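Local coordinates for protein trichothecene 15-O-acetyltransferase TRI3 (Fusarium sporotrichioides, PDB 3FOT) that acetylates the 15-oxygen of trichothecene intermediates during the biosynthesis of mycotoxins such as T-2 toxin, at residues Phe248-Leu259 against Phe405-Phe416; Thr359-Asn367 against Asn392-Trp400. All coordinates share one frame; numbering follows the deposited sequence. Where two conformers were deposited one is given.

Contact 1 (Phe248-Leu259 against Phe405-Phe416); sequences FDDKCTEYTSAL and FLQALGLRVHNF
Cys252 and Leu409 bring their CA atoms within 5.9 Å where helix 248-259 passes helix 406-416, the two running in the same general sense at a crossing angle of -45° with their axes 9.8 Å apart at closest approach. At the start of both segments, Phe248 turns its edge to one face of Phe405 in a T-shaped pair, with planes 73° apart and Phe248 CD1 3.6 Å from Phe405 CG. Phe248 CA also lies over that face as a CH-pi contact, while Lys251 CG comes in at the rim of the Phe405 ring. On the other helix, the chain of Arg412, extended from CG to NE, carries its guanidinium past Phe248 to Asp249. There NH1 of Arg412 forms a salt bridge with OD1 of Asp249 (2.8 Å, N-H...O angle 150°), meeting the carboxylate on its anti side, and the remaining nitrogens, NH2 and NE, bond to the carbonyls of Leu9 and Pro10. Further along, Val413 sets CG2 3.5 Å from Tyr255 CD2, and Phe416 packs against the methyl of Thr256. A water joins Tyr255 OH (3.0 Å) to His414 NE2 (2.8 Å), with Glu417 a further partner of the hydroxyl. All three nitrogens of the buried guanidinium are thus satisfied, its charge probably balanced by Asp249, and Tyr255 is placed to act as a second-shell residue for His414, which binds 15-deacetylcalonectrin.

Contact 2 (Thr359-Asn367 against Asn392-Trp400); sequences TAAVVRIEN and NIKKSYRQW
Ser396 OG is gripped from two directions: it accepts the backbone N-H of Arg364 across the contact (Arg364 N to Ser396 OG 2.9 Å, N-H...O angle 157°) and donates to the carbonyl of Asn392 one turn earlier in its own helix. That carbonyl oxygen in turn takes Ser396 N and Ser396 OG from opposite faces of its plane. The hydroxyl reaches both partners because OG stands beside the backbone N, anti to the carbonyl carbon (chi1 -66°). In this enzyme of the BAHD superfamily, strand 358-365 pairs antiparallel with strand 333-340 through the backbones of Thr359, Ala361, Val363 and Ile365, whereas the N-H of Arg364 points to the other side, where helix 392-400 runs roughly antiparallel to the strand, at 148°. Near the C-terminal end of the helix segment, Trp400 lies flat against the strand: Ala361 CA is 4.0 Å from the centroid of its five-membered ring, Val362 N stands 3.3 Å above the ring plane, and Val362 CG2 touches CZ2 of Trp400 at 3.5 Å. A water at the indole edge accepts from Trp400 NE1 (2.8 Å) and donates to Val362 O (2.6 Å), bridging helix and strand, and Lys251 adds a cation-pi contact to the indole. Tyr397 receives Val363 CG2 at its CE1 atom (3.5 Å) and Ala361 CB at CD2, while its hydroxyl bonds to Thr337. Toward the start of the helix segment, Ile393 CG1 meets the tips of Ile365 and Val363, and Asn392 CB rests on Ile365 CG1.

From the N terminus, segment 248-259, on helix 246-264, comes first and meets segment 405-416, on helix 406-423, after 145 intervening residues, closing the loop of contact 1. Within that long loop the chain forms strand 358-365 and, after a short excursion, helix 379-401, which folds back on the strand to close the much smaller loop of contact 2. Contact 2 is therefore wholly enclosed by contact 1 in sequence. Helix 406-423 follows helix 379-401 in the chain, and the two contacts also touch, their centres about 14 Å apart. Thr359 OG1 probably hydrogen-bonds Leu406 O, and Ala360 lies beside His414, so strands 333-340 and 358-365, helix 379-401 and the helix carrying His414 adjoin.

Contact 1 (Phe248-Leu259 against Phe405-Phe416)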
loop_
_atom_site.group_PDB
_atom_site.type_symbol
_atom_site.label_atom_id
_atom_site.label_comp_id
_atom_site.label_asym_id
_atom_site.label_seq_id
_atom_site.Cartn_x
_atom_site.Cartn_y
_atom_site.Cartn_z
ATOM N N PHE A 248 -6.429 -10.201 -26.028
ATOM C CA PHE A 248 -6.361 -10.299 -24.570
ATOM C C PHE A 248 -5.408 -11.430 -24.148
ATOM O O PHE A 248 -4.509 -11.221 -23.327
ATOM C CB PHE A 248 -7.776 -10.480 -23.991
ATOM C CG PHE A 248 -7.812 -10.686 -22.496
ATOM C CD1 PHE A 248 -7.482 -9.642 -21.618
ATOM C CD2 PHE A 248 -8.207 -11.907 -21.965
ATOM C CE1 PHE A 248 -7.533 -9.834 -20.244
ATOM C CE2 PHE A 248 -8.264 -12.116 -20.561
ATOM C CZ PHE A 248 -7.921 -11.065 -19.709
ATOM N N ASP A 249 -5.577 -12.619 -24.720
ATOM C CA ASP A 249 -4.688 -13.730 -24.392
ATOM C C ASP A 249 -3.220 -13.379 -24.656
ATOM O O ASP A 249 -2.343 -13.682 -23.831
ATOM C CB ASP A 249 -5.041 -14.977 -25.200
ATOM C CG ASP A 249 -6.398 -15.554 -24.843
ATOM O OD1 ASP A 249 -6.908 -15.293 -23.719
ATOM O OD2 ASP A 249 -6.971 -16.259 -25.714
ATOM N N ASP A 250 -2.951 -12.767 -25.811
ATOM C CA ASP A 250 -1.571 -12.445 -26.190
ATOM C C ASP A 250 -0.957 -11.430 -25.213
ATOM O O ASP A 250 0.196 -11.546 -24.835
ATOM C CB ASP A 250 -1.523 -11.853 -27.596
ATOM C CG ASP A 250 -1.856 -12.865 -28.695
ATOM O OD1 ASP A 250 -1.839 -14.091 -28.456
ATOM O OD2 ASP A 250 -2.141 -12.399 -29.824
ATOM N N LYS A 251 -1.738 -10.430 -24.827
ATOM C CA LYS A 251 -1.262 -9.393 -23.921
ATOM C C LYS A 251 -1.004 -10.004 -22.530
ATOM O O LYS A 251 -0.007 -9.678 -21.878
ATOM C CB LYS A 251 -2.315 -8.297 -23.830
ATOM C CG LYS A 251 -1.878 -6.830 -23.917
ATOM C CD LYS A 251 -0.415 -6.519 -24.049
ATOM C CE LYS A 251 -0.190 -5.025 -23.761
ATOM N NZ LYS A 251 0.865 -4.400 -24.627
ATOM N N CYS A 252 -1.894 -10.897 -22.083
ATOM C CA CYS A 252 -1.659 -11.633 -20.820
ATOM C C CYS A 252 -0.368 -12.434 -20.860
ATOM O O CYS A 252 0.417 -12.441 -19.891
ATOM C CB CYS A 252 -2.829 -12.569 -20.470
ATOM S SG CYS A 252 -4.322 -11.736 -20.031
ATOM N N THR A 253 -0.140 -13.116 -21.985
ATOM C CA THR A 253 1.077 -13.900 -22.197
ATOM C C THR A 253 2.328 -13.002 -22.254
ATOM O O THR A 253 3.409 -13.390 -21.785
ATOM C CB THR A 253 0.946 -14.739 -23.491
ATOM O OG1 THR A 253 -0.052 -15.738 -23.288
ATOM C CG2 THR A 253 2.257 -15.413 -23.850
ATOM N N GLU A 254 2.183 -11.805 -22.821
ATOM C CA GLU A 254 3.282 -10.859 -22.842
ATOM C C GLU A 254 3.671 -10.491 -21.414
ATOM O O GLU A 254 4.861 -10.434 -21.080
ATOM C CB GLU A 254 2.903 -9.588 -23.597
ATOM C CG GLU A 254 4.093 -8.665 -23.786
ATOM C CD GLU A 254 3.723 -7.328 -24.394
ATOM O OE1 GLU A 254 2.628 -7.214 -24.969
ATOM O OE2 GLU A 254 4.548 -6.393 -24.300
ATOM N N TYR A 255 2.668 -10.256 -20.569
ATOM C CA TYR A 255 2.955 -9.980 -19.164
ATOM C C TYR A 255 3.582 -11.178 -18.432
ATOM O O TYR A 255 4.611 -11.027 -17.761
ATOM C CB TYR A 255 1.743 -9.416 -18.403
ATOM C CG TYR A 255 2.094 -9.193 -16.942
ATOM C CD1 TYR A 255 2.568 -7.949 -16.483
ATOM C CD2 TYR A 255 2.027 -10.240 -16.026
ATOM C CE1 TYR A 255 2.928 -7.767 -15.117
ATOM C CE2 TYR A 255 2.395 -10.065 -14.689
ATOM C CZ TYR A 255 2.846 -8.834 -14.248
ATOM O OH TYR A 255 3.190 -8.725 -12.901
ATOM N N THR A 256 2.985 -12.368 -18.531
ATOM C CA THR A 256 3.531 -13.521 -17.794
ATOM C C THR A 256 4.941 -13.898 -18.269
ATOM O O THR A 256 5.784 -14.302 -17.463
ATOM C CB THR A 256 2.595 -14.747 -17.811
ATOM O OG1 THR A 256 2.440 -15.214 -19.162
ATOM C CG2 THR A 256 1.220 -14.364 -17.243
ATOM N N SER A 257 5.207 -13.733 -19.568
ATOM C CA SER A 257 6.553 -13.929 -20.093
ATOM C C SER A 257 7.552 -12.941 -19.494
ATOM O O SER A 257 8.642 -13.347 -19.071
ATOM C CB SER A 257 6.560 -13.863 -21.620
ATOM O OG SER A 257 5.923 -15.020 -22.137
ATOM N N ALA A 258 7.169 -11.661 -19.431
ATOM C CA ALA A 258 7.988 -10.626 -18.772
ATOM C C ALA A 258 8.202 -10.901 -17.281
ATOM O O ALA A 258 9.304 -10.687 -16.742
ATOM C CB ALA A 258 7.383 -9.261 -18.951
ATOM N N LEU A 259 7.146 -11.374 -16.622
ATOM C CA LEU A 259 7.217 -11.722 -15.214
ATOM C C LEU A 259 8.258 -12.790 -14.952
ATOM O O LEU A 259 9.136 -12.634 -14.101
ATOM C CB LEU A 259 5.839 -12.196 -14.751
ATOM C CG LEU A 259 5.705 -12.649 -13.309
ATOM C CD1 LEU A 259 5.932 -11.438 -12.388
ATOM C CD2 LEU A 259 4.321 -13.236 -13.110
ATOM N N PHE A 405 -9.047 -3.586 -21.475
ATOM C CA PHE A 405 -9.100 -4.844 -20.742
ATOM C C PHE A 405 -8.075 -4.952 -19.604
ATOM O O PHE A 405 -7.946 -6.013 -18.988
ATOM C CB PHE A 405 -9.063 -6.082 -21.673
ATOM C CG PHE A 405 -7.802 -6.220 -22.522
ATOM C CD1 PHE A 405 -6.517 -6.136 -21.962
ATOM C CD2 PHE A 405 -7.915 -6.498 -23.894
ATOM C CE1 PHE A 405 -5.382 -6.274 -22.756
ATOM C CE2 PHE A 405 -6.781 -6.653 -24.696
ATOM C CZ PHE A 405 -5.508 -6.551 -24.124
ATOM N N LEU A 406 -7.372 -3.857 -19.312
ATOM C CA LEU A 406 -6.215 -3.957 -18.390
ATOM C C LEU A 406 -6.559 -4.522 -17.010
ATOM O O LEU A 406 -5.812 -5.365 -16.486
ATOM C CB LEU A 406 -5.427 -2.640 -18.281
ATOM C CG LEU A 406 -4.028 -2.881 -17.677
ATOM C CD1 LEU A 406 -3.107 -3.690 -18.607
ATOM C CD2 LEU A 406 -3.376 -1.561 -17.240
ATOM N N GLN A 407 -7.686 -4.105 -16.420
ATOM C CA GLN A 407 -8.032 -4.649 -15.092
ATOM C C GLN A 407 -8.306 -6.143 -15.167
ATOM O O GLN A 407 -7.840 -6.901 -14.313
ATOM C CB GLN A 407 -9.167 -3.889 -14.393
ATOM C CG GLN A 407 -9.477 -4.418 -12.973
ATOM C CD GLN A 407 -8.270 -4.370 -12.011
ATOM O OE1 GLN A 407 -7.434 -3.472 -12.084
ATOM N NE2 GLN A 407 -8.193 -5.345 -11.109
ATOM N N ALA A 408 -9.025 -6.578 -16.205
ATOM C CA ALA A 408 -9.240 -8.015 -16.402
ATOM C C ALA A 408 -7.915 -8.778 -16.541
ATOM O O ALA A 408 -7.774 -9.900 -16.040
ATOM C CB ALA A 408 -10.144 -8.271 -17.647
ATOM N N LEU A 409 -6.955 -8.163 -17.224
ATOM C CA LEU A 409 -5.638 -8.777 -17.447
ATOM C C LEU A 409 -4.906 -8.921 -16.116
ATOM O O LEU A 409 -4.286 -9.938 -15.872
ATOM C CB LEU A 409 -4.804 -7.955 -18.439
ATOM C CG LEU A 409 -3.348 -8.352 -18.721
ATOM C CD1 LEU A 409 -2.909 -8.032 -20.171
ATOM C CD2 LEU A 409 -2.414 -7.615 -17.741
ATOM N N GLY A 410 -4.969 -7.879 -15.287
ATOM C CA GLY A 410 -4.349 -7.909 -13.947
ATOM C C GLY A 410 -4.839 -9.093 -13.142
ATOM O O GLY A 410 -4.053 -9.836 -12.568
ATOM N N LEU A 411 -6.153 -9.273 -13.099
ATOM C CA LEU A 411 -6.743 -10.343 -12.309
ATOM C C LEU A 411 -6.226 -11.694 -12.794
ATOM O O LEU A 411 -5.839 -12.548 -12.009
ATOM C CB LEU A 411 -8.274 -10.283 -12.379
ATOM C CG LEU A 411 -8.917 -9.004 -11.834
ATOM C CD1 LEU A 411 -10.427 -9.068 -12.054
ATOM C CD2 LEU A 411 -8.579 -8.768 -10.355
ATOM N N ARG A 412 -6.199 -11.864 -14.109
ATOM C CA ARG A 412 -5.782 -13.128 -14.696
ATOM C C ARG A 412 -4.300 -13.415 -14.504
ATOM O O ARG A 412 -3.907 -14.532 -14.128
ATOM C CB ARG A 412 -6.156 -13.122 -16.203
ATOM C CG ARG A 412 -6.032 -14.461 -16.839
ATOM C CD ARG A 412 -6.534 -14.391 -18.265
ATOM N NE ARG A 412 -6.390 -15.670 -18.947
ATOM C CZ ARG A 412 -6.269 -15.796 -20.273
ATOM N NH1 ARG A 412 -6.269 -14.727 -21.056
ATOM N NH2 ARG A 412 -6.138 -16.997 -20.813
ATOM N N VAL A 413 -3.459 -12.423 -14.772
ATOM C CA VAL A 413 -2.026 -12.627 -14.643
ATOM C C VAL A 413 -1.576 -12.704 -13.194
ATOM O O VAL A 413 -0.610 -13.413 -12.889
ATOM C CB VAL A 413 -1.159 -11.600 -15.422
ATOM C CG1 VAL A 413 -1.548 -11.612 -16.925
ATOM C CG2 VAL A 413 -1.259 -10.194 -14.839
ATOM N N HIS A 414 -2.256 -11.976 -12.311
ATOM C CA HIS A 414 -1.904 -12.095 -10.887
ATOM C C HIS A 414 -2.365 -13.442 -10.301
ATOM O O HIS A 414 -1.717 -13.989 -9.402
ATOM C CB HIS A 414 -2.445 -10.914 -10.069
ATOM C CG HIS A 414 -1.729 -9.621 -10.303
ATOM N ND1 HIS A 414 -2.342 -8.396 -10.137
ATOM C CD2 HIS A 414 -0.455 -9.355 -10.679
ATOM C CE1 HIS A 414 -1.475 -7.433 -10.394
ATOM N NE2 HIS A 414 -0.322 -7.987 -10.720
ATOM N N ASN A 415 -3.470 -13.990 -10.799
ATOM C CA ASN A 415 -3.788 -15.385 -10.449
ATOM C C ASN A 415 -2.606 -16.312 -10.805
ATOM O O ASN A 415 -2.180 -17.172 -10.015
ATOM C CB ASN A 415 -5.036 -15.867 -11.170
ATOM C CG ASN A 415 -6.325 -15.368 -10.545
ATOM O OD1 ASN A 415 -6.361 -14.892 -9.410
ATOM N ND2 ASN A 415 -7.415 -15.501 -11.298
ATOM N N PHE A 416 -2.068 -16.115 -12.000
ATOM C CA PHE A 416 -0.915 -16.897 -12.437
ATOM C C PHE A 416 0.302 -16.660 -11.527
ATOM O O PHE A 416 0.993 -17.598 -11.119
ATOM C CB PHE A 416 -0.580 -16.599 -13.898
ATOM C CG PHE A 416 0.728 -17.191 -14.332
ATOM C CD1 PHE A 416 0.794 -18.525 -14.737
ATOM C CD2 PHE A 416 1.909 -16.439 -14.271
ATOM C CE1 PHE A 416 2.033 -19.094 -15.111
ATOM C CE2 PHE A 416 3.135 -16.996 -14.634
ATOM C CZ PHE A 416 3.190 -18.327 -15.068
HETATM O O HOH W 1 1.981 -6.511 -11.317
#

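Contact 2 (Thr359-Asn367 against Asn392-Trp400)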
loop_
_atom_site.group_PDB
_atom_site.type_symbol
_atom_site.label_atom_id
_atom_site.label_comp_id
_atom_site.label_asym_id
_atom_site.label_seq_id
_atom_site.Cartn_x
_atom_site.Cartn_y
_atom_site.Cartn_z
ATOM N N THR A 359 -3.844 -3.742 -11.026
ATOM C CA THR A 359 -3.491 -4.456 -12.241
ATOM C C THR A 359 -2.019 -4.245 -12.513
ATOM O O THR A 359 -1.272 -3.884 -11.589
ATOM C CB THR A 359 -4.450 -4.128 -13.432
ATOM O OG1 THR A 359 -4.091 -4.938 -14.557
ATOM C CG2 THR A 359 -4.426 -2.686 -13.810
ATOM N N ALA A 360 -1.595 -4.485 -13.759
ATOM C CA ALA A 360 -0.191 -4.712 -14.071
ATOM C C ALA A 360 0.178 -3.949 -15.345
ATOM O O ALA A 360 -0.679 -3.701 -16.196
ATOM C CB ALA A 360 0.043 -6.197 -14.272
ATOM N N ALA A 361 1.444 -3.533 -15.437
ATOM C CA ALA A 361 2.021 -2.969 -16.664
ATOM C C ALA A 361 3.481 -3.390 -16.699
ATOM O O ALA A 361 4.013 -3.862 -15.697
ATOM C CB ALA A 361 1.914 -1.422 -16.686
ATOM N N VAL A 362 4.138 -3.239 -17.845
ATOM C CA VAL A 362 5.545 -3.589 -17.916
ATOM C C VAL A 362 6.299 -2.352 -18.381
ATOM O O VAL A 362 6.070 -1.843 -19.484
ATOM C CB VAL A 362 5.837 -4.800 -18.857
ATOM C CG1 VAL A 362 7.316 -5.114 -18.869
ATOM C CG2 VAL A 362 5.055 -6.036 -18.419
ATOM N N VAL A 363 7.148 -1.841 -17.500
ATOM C CA VAL A 363 8.077 -0.764 -17.853
ATOM C C VAL A 363 9.265 -1.358 -18.624
ATOM O O VAL A 363 9.849 -2.350 -18.200
ATOM C CB VAL A 363 8.567 -0.051 -16.574
ATOM C CG1 VAL A 363 9.679 0.978 -16.875
ATOM C CG2 VAL A 363 7.399 0.612 -15.900
ATOM N N ARG A 364 9.626 -0.721 -19.737
ATOM C CA ARG A 364 10.743 -1.150 -20.559
ATOM C C ARG A 364 11.612 0.027 -20.928
ATOM O O ARG A 364 11.109 1.044 -21.415
ATOM C CB ARG A 364 10.241 -1.812 -21.844
ATOM C CG ARG A 364 9.514 -3.106 -21.649
ATOM C CD ARG A 364 9.020 -3.638 -23.001
ATOM N NE ARG A 364 10.005 -3.408 -24.067
ATOM C CZ ARG A 364 10.930 -4.279 -24.460
ATOM N NH1 ARG A 364 11.025 -5.479 -23.893
ATOM N NH2 ARG A 364 11.770 -3.946 -25.432
ATOM N N ILE A 365 12.911 -0.100 -20.676
ATOM C CA ILE A 365 13.861 0.930 -21.102
ATOM C C ILE A 365 15.002 0.208 -21.830
ATOM O O ILE A 365 15.692 -0.610 -21.236
ATOM C CB ILE A 365 14.421 1.773 -19.921
ATOM C CG1 ILE A 365 13.284 2.433 -19.105
ATOM C CG2 ILE A 365 15.454 2.809 -20.447
ATOM C CD1 ILE A 365 13.678 2.855 -17.704
ATOM N N GLU A 366 15.143 0.489 -23.129
ATOM C CA GLU A 366 16.235 -0.058 -23.926
ATOM C C GLU A 366 17.343 0.981 -24.012
ATOM O O GLU A 366 17.188 2.113 -23.534
ATOM C CB GLU A 366 15.769 -0.411 -25.346
ATOM C CG GLU A 366 14.516 -1.277 -25.458
ATOM C CD GLU A 366 14.034 -1.363 -26.901
ATOM O OE1 GLU A 366 12.823 -1.531 -27.115
ATOM O OE2 GLU A 366 14.876 -1.254 -27.829
ATOM N N ASN A 367 18.455 0.586 -24.631
ATOM C CA ASN A 367 19.654 1.417 -24.817
ATOM C C ASN A 367 20.144 2.035 -23.517
ATOM O O ASN A 367 20.316 3.258 -23.352
ATOM C CB ASN A 367 19.508 2.444 -25.939
ATOM C CG ASN A 367 20.861 2.893 -26.494
ATOM O OD1 ASN A 367 21.922 2.449 -26.040
ATOM N ND2 ASN A 367 20.822 3.772 -27.486
ATOM N N ASN A 392 10.764 6.936 -22.149
ATOM C CA ASN A 392 10.688 5.463 -22.246
ATOM C C ASN A 392 9.662 4.896 -21.249
ATOM O O ASN A 392 8.827 4.050 -21.591
ATOM C CB ASN A 392 12.048 4.808 -21.950
ATOM C CG ASN A 392 12.994 4.750 -23.159
ATOM O OD1 ASN A 392 13.047 3.751 -23.857
ATOM N ND2 ASN A 392 13.775 5.801 -23.370
ATOM N N ILE A 393 9.735 5.356 -20.003
ATOM C CA ILE A 393 8.795 4.930 -18.963
ATOM C C ILE A 393 7.344 5.272 -19.320
ATOM O O ILE A 393 6.462 4.404 -19.276
ATOM C CB ILE A 393 9.186 5.522 -17.585
ATOM C CG1 ILE A 393 10.525 4.950 -17.141
ATOM C CG2 ILE A 393 8.090 5.238 -16.481
ATOM C CD1 ILE A 393 11.317 5.897 -16.232
ATOM N N LYS A 394 7.094 6.525 -19.681
ATOM C CA LYS A 394 5.730 6.943 -19.986
ATOM C C LYS A 394 5.189 6.191 -21.195
ATOM O O LYS A 394 4.041 5.750 -21.173
ATOM C CB LYS A 394 5.664 8.449 -20.201
ATOM C CG LYS A 394 4.286 8.966 -20.612
ATOM C CD LYS A 394 4.289 10.470 -20.698
ATOM C CE LYS A 394 2.903 11.022 -21.008
ATOM N NZ LYS A 394 1.870 10.540 -20.029
ATOM N N LYS A 395 6.024 6.026 -22.224
ATOM C CA LYS A 395 5.651 5.288 -23.435
ATOM C C LYS A 395 5.285 3.836 -23.107
ATOM O O LYS A 395 4.268 3.336 -23.606
ATOM C CB LYS A 395 6.762 5.384 -24.495
ATOM C CG LYS A 395 6.632 4.408 -25.668
ATOM N N SER A 396 6.093 3.180 -22.266
ATOM C CA SER A 396 5.805 1.837 -21.749
ATOM C C SER A 396 4.437 1.745 -21.099
ATOM O O SER A 396 3.650 0.841 -21.406
ATOM C CB SER A 396 6.839 1.417 -20.685
ATOM O OG SER A 396 8.117 1.257 -21.215
ATOM N N TYR A 397 4.175 2.643 -20.155
ATOM C CA TYR A 397 2.913 2.631 -19.436
ATOM C C TYR A 397 1.752 2.735 -20.412
ATOM O O TYR A 397 0.783 1.981 -20.306
ATOM C CB TYR A 397 2.875 3.715 -18.354
ATOM C CG TYR A 397 3.456 3.222 -17.044
ATOM C CD1 TYR A 397 4.628 3.763 -16.516
ATOM C CD2 TYR A 397 2.838 2.182 -16.346
ATOM C CE1 TYR A 397 5.157 3.295 -15.306
ATOM C CE2 TYR A 397 3.354 1.710 -15.151
ATOM C CZ TYR A 397 4.512 2.263 -14.637
ATOM O OH TYR A 397 4.994 1.759 -13.452
ATOM N N ARG A 398 1.892 3.626 -21.397
ATOM C CA ARG A 398 0.888 3.808 -22.459
ATOM C C ARG A 398 0.460 2.493 -23.133
ATOM O O ARG A 398 -0.730 2.276 -23.348
ATOM C CB ARG A 398 1.389 4.823 -23.499
ATOM C CG ARG A 398 0.300 5.593 -24.207
ATOM N N GLN A 399 1.412 1.605 -23.418
ATOM C CA GLN A 399 1.113 0.311 -24.033
ATOM C C GLN A 399 0.191 -0.536 -23.170
ATOM O O GLN A 399 -0.416 -1.486 -23.644
ATOM C CB GLN A 399 2.399 -0.489 -24.292
ATOM N N TRP A 400 0.106 -0.203 -21.890
ATOM C CA TRP A 400 -0.672 -1.021 -20.982
ATOM C C TRP A 400 -1.917 -0.281 -20.554
ATOM O O TRP A 400 -3.014 -0.803 -20.664
ATOM C CB TRP A 400 0.193 -1.451 -19.792
ATOM C CG TRP A 400 1.312 -2.368 -20.250
ATOM C CD1 TRP A 400 2.549 -1.996 -20.697
ATOM C CD2 TRP A 400 1.258 -3.795 -20.357
ATOM N NE1 TRP A 400 3.271 -3.103 -21.063
ATOM C CE2 TRP A 400 2.499 -4.221 -20.878
ATOM C CE3 TRP A 400 0.281 -4.754 -20.063
ATOM C CZ2 TRP A 400 2.795 -5.572 -21.110
ATOM C CZ3 TRP A 400 0.563 -6.087 -20.295
ATOM C CH2 TRP A 400 1.813 -6.495 -20.812
HETATM O O HOH W 2 5.922 -2.736 -21.929
#